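Local coordinates for uncharacterized protein Atu1656 (Agrobacterium tumefaciens, PDB 2OJH) that is of unknown function but, as a six-bladed beta-propeller of the TolB family, may serve in binding other proteins, at residues A[20-25]-A[289-294]; A[43-48]-A[86-91]; A[78-83]-A[99-104]; A[174-179]-A[218-223]; A[232-237]-A[272-277]. All blocks are in the same frame, centred on the assembly; numbering follows the deposited sequence.

Contact 1 of 5, residues A[20-25]-A[289-294]; sequences MRSSIE and VRYFPV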
# COMPACT_ATOMS: atom_id res chain seq x y z
N MSE A 20 24.47 -3.49 -0.32
CA MSE A 20 23.11 -3.15 0.09
C MSE A 20 22.13 -3.34 -1.07
O MSE A 20 22.45 -3.05 -2.22
CB MSE A 20 23.02 -1.74 0.66
CG MSE A 20 23.89 -1.52 1.89
SE MSE A 20 23.56 -2.78 3.35
CE MSE A 20 24.96 -4.12 3.05
N ARG A 21 20.96 -3.86 -0.74
CA ARG A 21 19.88 -4.03 -1.71
C ARG A 21 18.68 -3.15 -1.43
O ARG A 21 18.08 -2.63 -2.36
CB ARG A 21 19.42 -5.49 -1.76
CG ARG A 21 18.27 -5.76 -2.71
CD ARG A 21 18.69 -5.66 -4.17
NE ARG A 21 17.68 -6.28 -5.02
CZ ARG A 21 17.00 -5.65 -5.98
NH1 ARG A 21 17.23 -4.37 -6.23
NH2 ARG A 21 16.08 -6.33 -6.69
N SER A 22 18.31 -3.02 -0.15
CA SER A 22 17.18 -2.21 0.25
C SER A 22 17.63 -1.18 1.26
O SER A 22 18.47 -1.48 2.12
CB SER A 22 16.06 -3.05 0.90
OG SER A 22 15.79 -4.24 0.19
N SER A 23 17.06 0.02 1.14
CA SER A 23 17.23 1.13 2.08
C SER A 23 15.84 1.57 2.51
O SER A 23 15.08 2.14 1.73
CB SER A 23 17.97 2.29 1.41
OG SER A 23 18.27 3.32 2.34
N ILE A 24 15.50 1.25 3.75
CA ILE A 24 14.23 1.64 4.34
C ILE A 24 14.40 3.10 4.82
O ILE A 24 15.29 3.41 5.64
CB ILE A 24 13.79 0.68 5.50
CG1 ILE A 24 13.56 -0.77 5.00
CG2 ILE A 24 12.45 1.14 6.07
CD1 ILE A 24 14.76 -1.53 4.60
N GLU A 25 13.58 3.99 4.28
CA GLU A 25 13.76 5.43 4.45
C GLU A 25 12.47 6.15 4.82
O GLU A 25 11.38 5.64 4.58
CB GLU A 25 14.36 6.00 3.17
CG GLU A 25 15.77 5.46 2.88
CD GLU A 25 16.39 6.00 1.59
OE1 GLU A 25 15.82 6.90 0.96
OE2 GLU A 25 17.49 5.50 1.22
N VAL A 289 10.82 2.34 0.42
CA VAL A 289 12.07 1.61 0.22
C VAL A 289 12.68 2.06 -1.08
O VAL A 289 12.02 2.04 -2.11
CB VAL A 289 11.89 0.07 0.18
CG1 VAL A 289 13.27 -0.66 0.28
CG2 VAL A 289 10.95 -0.41 1.32
N ARG A 290 13.95 2.45 -1.01
CA ARG A 290 14.76 2.76 -2.16
C ARG A 290 15.60 1.50 -2.39
O ARG A 290 16.04 0.86 -1.43
CB ARG A 290 15.65 3.98 -1.83
CG ARG A 290 16.77 4.33 -2.82
CD ARG A 290 17.74 5.39 -2.21
NE ARG A 290 16.98 6.54 -1.72
CZ ARG A 290 16.63 7.58 -2.47
NH1 ARG A 290 17.00 7.65 -3.75
NH2 ARG A 290 15.91 8.57 -1.94
N TYR A 291 15.83 1.14 -3.64
CA TYR A 291 16.62 -0.04 -3.94
C TYR A 291 17.92 0.32 -4.61
O TYR A 291 18.10 1.45 -5.05
CB TYR A 291 15.81 -1.05 -4.78
CG TYR A 291 14.60 -1.54 -4.04
CD1 TYR A 291 14.71 -2.56 -3.10
CD2 TYR A 291 13.36 -0.94 -4.24
CE1 TYR A 291 13.61 -2.99 -2.38
CE2 TYR A 291 12.24 -1.36 -3.53
CZ TYR A 291 12.38 -2.39 -2.61
OH TYR A 291 11.32 -2.83 -1.90
N PHE A 292 18.83 -0.64 -4.66
CA PHE A 292 20.10 -0.48 -5.38
C PHE A 292 20.18 -1.61 -6.40
O PHE A 292 19.76 -2.73 -6.10
CB PHE A 292 21.27 -0.55 -4.40
CG PHE A 292 21.13 0.40 -3.24
CD1 PHE A 292 21.38 1.77 -3.41
CD2 PHE A 292 20.72 -0.05 -2.00
CE1 PHE A 292 21.22 2.67 -2.34
CE2 PHE A 292 20.57 0.84 -0.92
CZ PHE A 292 20.81 2.20 -1.10
N PRO A 293 20.67 -1.32 -7.62
CA PRO A 293 20.77 -2.38 -8.63
C PRO A 293 21.57 -3.62 -8.17
O PRO A 293 22.52 -3.49 -7.39
CB PRO A 293 21.49 -1.69 -9.81
CG PRO A 293 21.96 -0.38 -9.30
CD PRO A 293 21.07 -0.01 -8.16
N VAL A 294 21.18 -4.80 -8.65
CA VAL A 294 21.86 -6.04 -8.27
C VAL A 294 23.14 -6.24 -9.05
O VAL A 294 23.26 -5.73 -10.17
CB VAL A 294 20.97 -7.30 -8.40
CG1 VAL A 294 19.80 -7.20 -7.46
CG2 VAL A 294 20.50 -7.50 -9.83
O HOH W 1 22.27 -4.50 -4.78
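With chi1 at 169°, R290 swings CG to the far side from its backbone N and bends at chi3 (-52°), bringing NE to E25 on the neighbouring strand, whose chain is extended beyond CG. The two flat groups lie nearly coplanar. R290 NE gives E25 OE1 a straight 2.9 Å bond within the guanidinium plane, on the syn side of the carboxylate, and weaker NH2 and NE bonds supplement this salt bridge. S23, short enough to stand beside the glutamate, donates OG at 2.6 Å to E25 OE2, which accepts on its anti lone pair. Between the strands, S23 N to R290 O (2.9 Å) and R290 N to S23 O (3.0 Å) form the antiparallel hydrogen-bonded pair. R21 NH1 bonds F292 O at 3.0 Å, while V294 CG1 lies over one guanidinium face; R21 NH2 is salt-bridged to D246. At the partly exposed end the large apolar F292 ring lies against S23 CB and M20 CB, covering backbone. Strand 22-28 thus joins strand 285-291, closing the propeller ring in the "velcro" fashion, with N- and C-terminal segments sharing a blade. Backbone bonds set the strand pairing, and a carboxylate gripped by both arginine and serine probably remains ionised and fixed in rotation.

Contact 2 of 5, residues A[43-48]-A[86-91]; sequences LFEAPN and CNNDHG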
# COMPACT_ATOMS: atom_id res chain seq x y z
N LEU A 43 15.98 -8.25 0.43
CA LEU A 43 14.92 -7.52 -0.26
C LEU A 43 13.76 -7.31 0.70
O LEU A 43 13.06 -8.27 1.08
CB LEU A 43 14.48 -8.32 -1.50
CG LEU A 43 13.62 -7.60 -2.54
CD1 LEU A 43 14.45 -6.56 -3.27
CD2 LEU A 43 13.10 -8.64 -3.53
N PHE A 44 13.59 -6.06 1.15
CA PHE A 44 12.53 -5.71 2.08
C PHE A 44 11.61 -4.78 1.34
O PHE A 44 12.07 -3.99 0.51
CB PHE A 44 13.09 -5.03 3.33
CG PHE A 44 13.41 -5.97 4.43
CD1 PHE A 44 14.47 -6.88 4.30
CD2 PHE A 44 12.63 -6.00 5.58
CE1 PHE A 44 14.78 -7.77 5.32
CE2 PHE A 44 12.93 -6.90 6.61
CZ PHE A 44 13.99 -7.78 6.47
N GLU A 45 10.31 -4.87 1.64
CA GLU A 45 9.30 -4.21 0.80
C GLU A 45 8.18 -3.55 1.56
O GLU A 45 7.80 -4.00 2.63
CB GLU A 45 8.71 -5.25 -0.19
CG GLU A 45 9.81 -5.85 -1.11
CD GLU A 45 9.29 -6.74 -2.19
OE1 GLU A 45 8.85 -6.20 -3.23
OE2 GLU A 45 9.36 -7.99 -2.04
N ALA A 46 7.64 -2.47 0.98
CA ALA A 46 6.26 -2.04 1.31
C ALA A 46 5.95 -1.72 2.78
O ALA A 46 5.13 -2.39 3.45
CB ALA A 46 5.22 -3.05 0.72
N PRO A 47 6.62 -0.68 3.32
CA PRO A 47 6.43 -0.37 4.74
C PRO A 47 5.03 0.22 5.07
O PRO A 47 4.52 1.07 4.31
CB PRO A 47 7.54 0.66 5.01
CG PRO A 47 7.75 1.34 3.69
CD PRO A 47 7.56 0.25 2.66
N ASN A 48 4.44 -0.27 6.16
CA ASN A 48 3.39 0.44 6.90
C ASN A 48 4.02 1.14 8.11
O ASN A 48 5.10 0.75 8.56
CB ASN A 48 2.37 -0.53 7.55
CG ASN A 48 1.72 -1.48 6.57
OD1 ASN A 48 1.75 -2.69 6.77
ND2 ASN A 48 1.11 -0.94 5.51
N CYS A 86 3.50 -14.32 2.46
CA CYS A 86 2.88 -13.01 2.42
C CYS A 86 3.45 -12.15 1.29
O CYS A 86 4.66 -12.20 0.99
CB CYS A 86 3.10 -12.27 3.73
SG CYS A 86 2.21 -13.02 5.06
N ASN A 87 2.61 -11.36 0.65
CA ASN A 87 3.10 -10.50 -0.40
C ASN A 87 3.18 -9.05 0.12
O ASN A 87 3.09 -8.84 1.34
CB ASN A 87 2.26 -10.66 -1.68
CG ASN A 87 0.79 -10.24 -1.49
OD1 ASN A 87 0.49 -9.29 -0.75
ND2 ASN A 87 -0.14 -10.92 -2.20
N ASN A 88 3.31 -8.09 -0.78
CA ASN A 88 3.56 -6.68 -0.40
C ASN A 88 2.35 -5.87 0.04
O ASN A 88 2.47 -4.66 0.23
CB ASN A 88 4.16 -5.91 -1.56
CG ASN A 88 5.55 -6.34 -1.89
OD1 ASN A 88 6.06 -7.38 -1.41
ND2 ASN A 88 6.21 -5.53 -2.72
N ASP A 89 1.20 -6.52 0.19
CA ASP A 89 -0.08 -5.84 0.40
C ASP A 89 -0.58 -6.21 1.77
O ASP A 89 -1.08 -7.31 1.98
CB ASP A 89 -1.09 -6.28 -0.68
CG ASP A 89 -0.59 -6.05 -2.09
OD1 ASP A 89 0.02 -5.00 -2.41
OD2 ASP A 89 -0.87 -6.93 -2.94
N HIS A 90 -0.42 -5.29 2.72
CA HIS A 90 -0.66 -5.59 4.13
C HIS A 90 -0.86 -4.27 4.85
O HIS A 90 -0.55 -3.22 4.33
CB HIS A 90 0.51 -6.38 4.76
CG HIS A 90 1.88 -5.82 4.46
ND1 HIS A 90 2.40 -4.71 5.10
CD2 HIS A 90 2.85 -6.24 3.61
CE1 HIS A 90 3.61 -4.45 4.64
NE2 HIS A 90 3.91 -5.37 3.73
N GLY A 91 -1.35 -4.28 6.08
CA GLY A 91 -1.59 -3.01 6.72
C GLY A 91 -1.91 -3.23 8.17
O GLY A 91 -1.93 -4.37 8.63
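The inner edge of a propeller blade, strand 45-49, meets the loop that leads into the next blade through three side-chain pairs: E45 with N88, A46 with N88 and N48 with H90. N88 ND2 points at E45 OE1 with a nearly linear bond of 2.8 Å (172°). The carboxylate oxygen lies in the amide plane of N88, yet is approached from above its own plane, because the two flat groups stand at right angles. The same OE1 forms a salt bridge to R245, while N88 OD1 is bonded to N59 and N88 ND2 also to N275, so neither polar end depends on its partner alone. A46, whose positive phi turns the strand, has a methyl small enough to lie 3.8 Å from N88 CB. H90 has CG between its backbone N and carbonyl carbon (chi1 47°), bringing ND1 to N48 OD1 at 2.7 Å, with the oxygen close to the ring plane. N48 ND2 in turn donates to H90 O at 3.1 Å and also serves P277 O. The other ring nitrogen of H90 is bonded to N59. Asparagine suits this place because one amide both accepts and donates; the bonds to ND1 and O of H90 fix its flip. Adjacent blades thus meet with the polar ends of E45, N88, N48 and H90 each bonded, a directional rather than purely apolar junction.

Contact 3 of 5, residues A[78-83]-A[99-104]; sequences VDTGFA and YAISDK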
# COMPACT_ATOMS: atom_id res chain seq x y z
N VAL A 78 7.43 -11.23 12.66
CA VAL A 78 6.05 -11.35 13.15
C VAL A 78 5.57 -12.80 12.97
O VAL A 78 5.72 -13.38 11.88
CB VAL A 78 5.11 -10.38 12.37
CG1 VAL A 78 3.65 -10.51 12.82
CG2 VAL A 78 5.58 -8.96 12.55
N ASP A 79 5.02 -13.38 14.04
CA ASP A 79 4.34 -14.67 13.97
C ASP A 79 3.04 -14.49 13.16
O ASP A 79 2.06 -13.95 13.68
CB ASP A 79 4.03 -15.17 15.39
CG ASP A 79 3.37 -16.55 15.43
OD1 ASP A 79 3.20 -17.18 14.36
OD2 ASP A 79 3.02 -17.02 16.55
N THR A 80 3.05 -14.94 11.91
CA THR A 80 1.88 -14.93 11.02
C THR A 80 1.32 -16.36 10.90
O THR A 80 0.53 -16.66 10.01
CB THR A 80 2.24 -14.38 9.61
OG1 THR A 80 3.43 -15.02 9.13
CG2 THR A 80 2.48 -12.86 9.63
N GLY A 81 1.70 -17.24 11.82
CA GLY A 81 1.34 -18.66 11.74
C GLY A 81 1.64 -19.27 10.38
O GLY A 81 2.76 -19.12 9.86
N PHE A 82 0.64 -19.94 9.79
CA PHE A 82 0.85 -20.71 8.56
C PHE A 82 1.16 -19.77 7.40
O PHE A 82 1.59 -20.22 6.34
CB PHE A 82 -0.36 -21.59 8.21
CG PHE A 82 -1.62 -20.82 7.92
CD1 PHE A 82 -1.76 -20.13 6.72
CD2 PHE A 82 -2.65 -20.78 8.84
CE1 PHE A 82 -2.90 -19.40 6.44
CE2 PHE A 82 -3.80 -20.06 8.57
CZ PHE A 82 -3.92 -19.36 7.36
N ALA A 83 0.93 -18.48 7.60
CA ALA A 83 0.98 -17.53 6.47
C ALA A 83 2.40 -17.08 6.18
O ALA A 83 2.82 -15.99 6.58
CB ALA A 83 0.10 -16.33 6.76
N TYR A 99 -3.32 -6.76 12.22
CA TYR A 99 -2.66 -6.72 10.92
C TYR A 99 -3.55 -7.37 9.87
O TYR A 99 -4.27 -8.33 10.15
CB TYR A 99 -1.33 -7.47 10.97
CG TYR A 99 -0.23 -6.87 11.82
CD1 TYR A 99 -0.28 -5.55 12.27
CD2 TYR A 99 0.91 -7.62 12.12
CE1 TYR A 99 0.76 -5.00 13.05
CE2 TYR A 99 1.95 -7.09 12.90
CZ TYR A 99 1.87 -5.78 13.35
OH TYR A 99 2.90 -5.26 14.11
N ALA A 100 -3.50 -6.85 8.66
CA ALA A 100 -4.10 -7.51 7.53
C ALA A 100 -2.98 -7.90 6.59
O ALA A 100 -2.07 -7.08 6.30
CB ALA A 100 -5.08 -6.58 6.86
N ILE A 101 -3.02 -9.15 6.11
CA ILE A 101 -1.96 -9.67 5.21
C ILE A 101 -2.61 -10.32 4.01
O ILE A 101 -3.81 -10.65 4.04
CB ILE A 101 -1.06 -10.71 5.92
CG1 ILE A 101 -1.91 -11.88 6.42
CG2 ILE A 101 -0.31 -10.07 7.13
CD1 ILE A 101 -1.09 -13.03 7.16
N SER A 102 -1.84 -10.51 2.94
CA SER A 102 -2.32 -11.16 1.76
C SER A 102 -1.34 -12.32 1.52
O SER A 102 -0.16 -12.09 1.24
CB SER A 102 -2.30 -10.18 0.59
OG SER A 102 -3.10 -9.04 0.88
N ASP A 103 -1.81 -13.55 1.66
CA ASP A 103 -0.94 -14.71 1.68
C ASP A 103 -1.41 -15.83 0.72
O ASP A 103 -2.61 -15.95 0.43
CB ASP A 103 -0.86 -15.24 3.10
CG ASP A 103 -0.06 -16.52 3.19
OD1 ASP A 103 1.18 -16.43 3.26
OD2 ASP A 103 -0.68 -17.62 3.19
N LYS A 104 -0.47 -16.65 0.24
CA LYS A 104 -0.85 -17.69 -0.71
C LYS A 104 -0.56 -19.14 -0.30
O LYS A 104 -0.60 -20.02 -1.14
CB LYS A 104 -0.30 -17.39 -2.11
CG LYS A 104 1.18 -17.43 -2.25
CD LYS A 104 1.62 -16.81 -3.61
CE LYS A 104 1.83 -17.88 -4.68
NZ LYS A 104 2.57 -17.33 -5.87
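V78 meets Y99 at the ring edge: V78 CG1 lies near the ring plane, 3.8 Å from Y99 CE2, with the two side chains crossing at a slant. The branched valine, its CG1 anti to the backbone N (chi1 178°), offers a methyl group to the aromatic rim, while the phenol end has polar partners in Y55 and R66. Farther along, I101 points its extended tip at the turn. I101 CD1 comes within 3.5 Å of A83 CB, close for two apolar carbons, and T80 CG2 is 4.3 Å from I101 CD1. Alanine suits the spot because a single methyl can fit between the tip of I101 and the carboxylate of D103, whose CG is 3.6 Å from A83 CB. D103 lies alongside the backbone of A83, with OD1 bound to I85 N and OD2 to V105 N; its contact with A83 is therefore packing, while its charge is held elsewhere. The loop face is shaped from within. A type II' turn runs from T80 to A83, with G81 at a positive phi that comes easily to glycine, and T80 OG1 donates to A83 O at 2.8 Å. D79 OD1 accepts from G81 N at 3.0 Å, an Asx turn. The loop follows the short outermost strand 76-77 of one blade and lies over strand 98-103 of the next. L64 of strand 63-68 touches V78, T80 and I101, while Y113 and L115 of strand 111-116 touch I101; the turn thus packs where two adjacent blades meet.

Contact 4 of 5, residues A[174-179]-A[218-223]; sequences RNDGPD and GDWFPH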
# COMPACT_ATOMS: atom_id res chain seq x y z
N ARG A 174 -8.38 -1.94 -15.84
CA ARG A 174 -7.95 -2.67 -14.64
C ARG A 174 -7.84 -1.67 -13.50
O ARG A 174 -7.37 -0.56 -13.69
CB ARG A 174 -6.59 -3.36 -14.85
CG ARG A 174 -6.51 -4.24 -16.08
CD ARG A 174 -5.15 -4.92 -16.13
NE ARG A 174 -5.12 -5.96 -17.14
CZ ARG A 174 -4.05 -6.71 -17.43
NH1 ARG A 174 -2.92 -6.53 -16.78
NH2 ARG A 174 -4.13 -7.61 -18.39
N ASN A 175 -8.27 -2.06 -12.31
CA ASN A 175 -8.32 -1.13 -11.19
C ASN A 175 -7.60 -1.75 -10.03
O ASN A 175 -7.88 -2.90 -9.69
CB ASN A 175 -9.77 -0.81 -10.82
CG ASN A 175 -10.55 -0.32 -11.99
OD1 ASN A 175 -10.36 0.82 -12.45
ND2 ASN A 175 -11.40 -1.18 -12.54
N ASP A 176 -6.70 -1.00 -9.42
CA ASP A 176 -5.79 -1.58 -8.44
C ASP A 176 -5.45 -0.57 -7.35
O ASP A 176 -5.82 0.61 -7.43
CB ASP A 176 -4.51 -2.01 -9.16
CG ASP A 176 -3.75 -3.11 -8.43
OD1 ASP A 176 -3.94 -3.32 -7.22
OD2 ASP A 176 -2.94 -3.76 -9.11
N GLY A 177 -4.78 -1.06 -6.30
CA GLY A 177 -4.23 -0.19 -5.24
C GLY A 177 -5.16 0.81 -4.57
O GLY A 177 -4.84 2.02 -4.55
N PRO A 178 -6.27 0.33 -3.97
CA PRO A 178 -7.20 1.22 -3.26
C PRO A 178 -6.75 1.61 -1.86
O PRO A 178 -6.26 0.76 -1.09
CB PRO A 178 -8.48 0.38 -3.16
CG PRO A 178 -8.03 -1.03 -3.23
CD PRO A 178 -6.74 -1.07 -3.97
N ASP A 179 -6.98 2.87 -1.49
CA ASP A 179 -6.65 3.30 -0.11
C ASP A 179 -7.62 4.44 0.24
O ASP A 179 -7.96 5.24 -0.62
CB ASP A 179 -5.18 3.76 -0.09
CG ASP A 179 -4.61 3.96 1.31
OD1 ASP A 179 -5.32 3.71 2.29
OD2 ASP A 179 -3.41 4.34 1.41
N GLY A 218 2.56 6.37 -15.80
CA GLY A 218 1.71 5.38 -15.12
C GLY A 218 1.84 5.59 -13.61
O GLY A 218 2.92 5.46 -13.05
N ASP A 219 0.71 5.87 -12.97
CA ASP A 219 0.70 6.43 -11.63
C ASP A 219 0.18 5.29 -10.80
O ASP A 219 -0.83 4.68 -11.17
CB ASP A 219 -0.23 7.66 -11.58
CG ASP A 219 0.31 8.86 -12.37
OD1 ASP A 219 1.54 8.98 -12.48
OD2 ASP A 219 -0.49 9.70 -12.83
N TRP A 220 0.86 4.99 -9.69
CA TRP A 220 0.61 3.75 -8.98
C TRP A 220 0.65 4.01 -7.47
O TRP A 220 1.26 4.99 -7.01
CB TRP A 220 1.71 2.75 -9.35
CG TRP A 220 1.47 1.97 -10.65
CD1 TRP A 220 1.81 2.33 -11.93
CD2 TRP A 220 0.83 0.70 -10.75
NE1 TRP A 220 1.42 1.33 -12.83
CE2 TRP A 220 0.80 0.33 -12.10
CE3 TRP A 220 0.25 -0.16 -9.79
CZ2 TRP A 220 0.21 -0.87 -12.53
CZ3 TRP A 220 -0.33 -1.34 -10.22
CH2 TRP A 220 -0.33 -1.69 -11.57
N PHE A 221 0.05 3.14 -6.69
CA PHE A 221 0.19 3.21 -5.25
C PHE A 221 -0.24 4.53 -4.58
O PHE A 221 0.52 5.08 -3.78
CB PHE A 221 1.65 2.89 -4.82
CG PHE A 221 2.33 1.84 -5.66
CD1 PHE A 221 1.83 0.52 -5.74
CD2 PHE A 221 3.49 2.17 -6.37
CE1 PHE A 221 2.45 -0.44 -6.57
CE2 PHE A 221 4.14 1.22 -7.19
CZ PHE A 221 3.62 -0.09 -7.29
N PRO A 222 -1.46 5.04 -4.87
CA PRO A 222 -1.90 6.24 -4.12
C PRO A 222 -2.15 6.00 -2.62
O PRO A 222 -2.84 5.03 -2.23
CB PRO A 222 -3.19 6.67 -4.87
CG PRO A 222 -3.73 5.37 -5.46
CD PRO A 222 -2.47 4.62 -5.87
N HIS A 223 -1.51 6.84 -1.78
CA HIS A 223 -1.79 6.87 -0.37
C HIS A 223 -2.14 8.28 0.09
O HIS A 223 -1.27 9.14 0.16
CB HIS A 223 -0.62 6.26 0.42
CG HIS A 223 -0.22 4.90 -0.07
ND1 HIS A 223 -1.05 3.81 0.02
CD2 HIS A 223 0.91 4.46 -0.69
CE1 HIS A 223 -0.44 2.75 -0.49
NE2 HIS A 223 0.76 3.12 -0.91
O HOH W 2 -2.83 2.31 -2.64
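D179 and H223 form the tight end of this contact between two inner strands. H223 ND1 donates to D179 OD2 at 2.8 Å (160°); the oxygen lies in the imidazole plane and is met on its anti side, ring and carboxylate are turned 71° apart, and the two side chains cross at about a right angle. D179 keeps CG anti to its backbone N (chi1 -168°), directing the acid at the ring. The far nitrogen of H223 is bonded to M274 O, so the histidine is held at both ends. Next to this pair, the P222 ring packs on the backbone of G177, with P222 CG 3.6 Å from G177 O. G177 has a positive phi, which glycine adopts easily. Water 2 stands between the strands, 2.8 Å from both G177 O and P222 O, bridging carbonyls that cannot bond each other directly. Toward the other end the fit loosens: D176 OD2 merely approaches the edge of W220, 3.7 Å from CZ3. D176 is partly exposed and lies about 3 Å from a bound acetic acid, probably from the crystallisation liquor; D176 OD1 also accepts from G177 N. Strands 175-180 and 217-224 are the first strands of adjacent blades and run roughly parallel. N190 of strand 186-191 touches D176 and W220, while P222 touches I199 of strand 198-203 and V231 of strand 230-237.

Contact 5 of 5, residues A[232-237]-A[272-277]; sequences VFVSYD and GTMNSP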
# COMPACT_ATOMS: atom_id res chain seq x y z
N VAL A 232 0.51 10.83 -1.75
CA VAL A 232 1.82 10.42 -2.29
C VAL A 232 1.60 9.21 -3.22
O VAL A 232 0.67 8.41 -3.02
CB VAL A 232 2.83 10.08 -1.11
CG1 VAL A 232 2.41 8.83 -0.37
CG2 VAL A 232 4.27 9.93 -1.61
N PHE A 233 2.43 9.07 -4.25
CA PHE A 233 2.25 8.00 -5.21
C PHE A 233 3.53 7.90 -6.03
O PHE A 233 4.43 8.73 -5.86
CB PHE A 233 0.99 8.20 -6.10
CG PHE A 233 1.04 9.42 -7.01
CD1 PHE A 233 0.72 10.67 -6.52
CD2 PHE A 233 1.34 9.29 -8.36
CE1 PHE A 233 0.74 11.79 -7.36
CE2 PHE A 233 1.39 10.42 -9.20
CZ PHE A 233 1.09 11.65 -8.69
N VAL A 234 3.65 6.84 -6.83
CA VAL A 234 4.82 6.65 -7.69
C VAL A 234 4.42 6.82 -9.15
O VAL A 234 3.38 6.31 -9.55
CB VAL A 234 5.38 5.25 -7.52
CG1 VAL A 234 6.48 4.95 -8.55
CG2 VAL A 234 5.92 5.03 -6.09
N SER A 235 5.25 7.47 -9.96
CA SER A 235 5.06 7.59 -11.42
C SER A 235 6.15 6.82 -12.16
O SER A 235 7.34 7.13 -12.01
CB SER A 235 5.12 9.06 -11.87
OG SER A 235 3.89 9.72 -11.58
N TYR A 236 5.76 5.82 -12.95
CA TYR A 236 6.69 5.11 -13.82
C TYR A 236 6.71 5.83 -15.15
O TYR A 236 5.77 6.56 -15.45
CB TYR A 236 6.16 3.74 -14.11
CG TYR A 236 6.27 2.71 -13.02
CD1 TYR A 236 7.39 1.86 -12.93
CD2 TYR A 236 5.26 2.55 -12.11
CE1 TYR A 236 7.46 0.86 -11.94
CE2 TYR A 236 5.34 1.57 -11.11
CZ TYR A 236 6.45 0.72 -11.05
OH TYR A 236 6.53 -0.29 -10.07
N ASP A 237 7.73 5.61 -15.98
CA ASP A 237 7.64 6.06 -17.37
C ASP A 237 6.41 5.43 -18.05
O ASP A 237 5.94 4.35 -17.67
CB ASP A 237 8.93 5.76 -18.16
CG ASP A 237 10.16 6.48 -17.60
OD1 ASP A 237 10.03 7.43 -16.77
OD2 ASP A 237 11.28 6.09 -17.99
N GLY A 272 7.60 -2.63 -4.42
CA GLY A 272 8.20 -2.68 -3.07
C GLY A 272 8.40 -1.31 -2.42
O GLY A 272 8.41 -1.19 -1.17
N THR A 273 8.57 -0.28 -3.24
CA THR A 273 8.84 1.07 -2.73
C THR A 273 7.75 1.50 -1.73
O THR A 273 8.06 1.96 -0.62
CB THR A 273 9.02 2.08 -3.91
OG1 THR A 273 10.22 1.75 -4.60
CG2 THR A 273 9.14 3.52 -3.43
N MSE A 274 6.48 1.36 -2.11
CA MSE A 274 5.38 1.79 -1.22
C MSE A 274 4.05 1.10 -1.56
O MSE A 274 3.03 1.78 -1.71
CB MSE A 274 5.21 3.33 -1.21
CG MSE A 274 4.83 3.92 -2.52
SE MSE A 274 4.55 5.86 -2.43
CE MSE A 274 6.36 6.34 -1.76
N ASN A 275 4.03 -0.24 -1.68
CA ASN A 275 2.76 -0.84 -2.14
C ASN A 275 1.61 -0.54 -1.20
O ASN A 275 0.46 -0.37 -1.64
CB ASN A 275 2.85 -2.36 -2.32
CG ASN A 275 3.84 -2.74 -3.34
OD1 ASN A 275 5.04 -2.73 -3.06
ND2 ASN A 275 3.37 -3.05 -4.55
N SER A 276 1.91 -0.53 0.09
CA SER A 276 0.89 -0.49 1.12
C SER A 276 0.85 0.88 1.84
O SER A 276 1.80 1.67 1.71
CB SER A 276 1.15 -1.60 2.13
OG SER A 276 0.84 -2.86 1.55
N PRO A 277 -0.25 1.17 2.57
CA PRO A 277 -0.38 2.49 3.22
C PRO A 277 0.83 2.84 4.07
O PRO A 277 1.17 2.10 5.00
CB PRO A 277 -1.65 2.36 4.05
CG PRO A 277 -2.46 1.29 3.39
CD PRO A 277 -1.44 0.32 2.79
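Apolar packing carries the whole contact between M274 and the valines of strand 230-237. M274, a selenomethionine in the crystal, sets CG between its backbone N and carbonyl carbon (chi1 63°); chi2 is extended (178°), carrying SE out to the strand, and the bend at chi3 turns CE. V234 CG2 meets M274 CG at 3.9 Å, and V232 CG2 meets M274 SE at 4.2 Å. M274 SE also lies 4.2 Å from F233 CA, which places it against the strand backbone near both valines. T273 adds its methyl, T273 CG2 being 4.4 Å from V234 CG2. F286 and Y288 of strand 285-291 also touch M274. Polar bonds hold the loop internally and to other neighbours, none to segment 232-237. N275 OD1 accepts from G272 N at 2.9 Å, on a lone pair in the carbonyl plane, and is also bonded to N88. T273 OG1 binds G270 N and V289 O. The flexible, unbranched chain of methionine, here with selenium for sulfur, can bend to lie against both valines, while N275 OD1 links back to G272 N within the loop. The chemistry is thus divided: apolar packing joins strand to loop, and hydrogen bonds fix the loop that presents M274.

How the contacts relate
Contact 1 lies toward the outside of the propeller and is partly buried, whereas contacts 2, 4 and 5 are buried close to the centre and contact 3 lies in a buried seam farther out. Chemistry follows place: contact 1 combines a backbone strand pair with a salt bridge, contacts 2 and 4 join blade edges through histidine and amide or acid pairs, and contacts 3 and 5 are mostly apolar. Contacts 4 and 5 share one sheet through strands 217-224 and 230-237. Segment 272-277 also reaches contacts 1, 2 and 4, making it a hub. Contacts 2 and 3 meet where G91 N bonds A100 O, while contacts 1 and 4 do not touch.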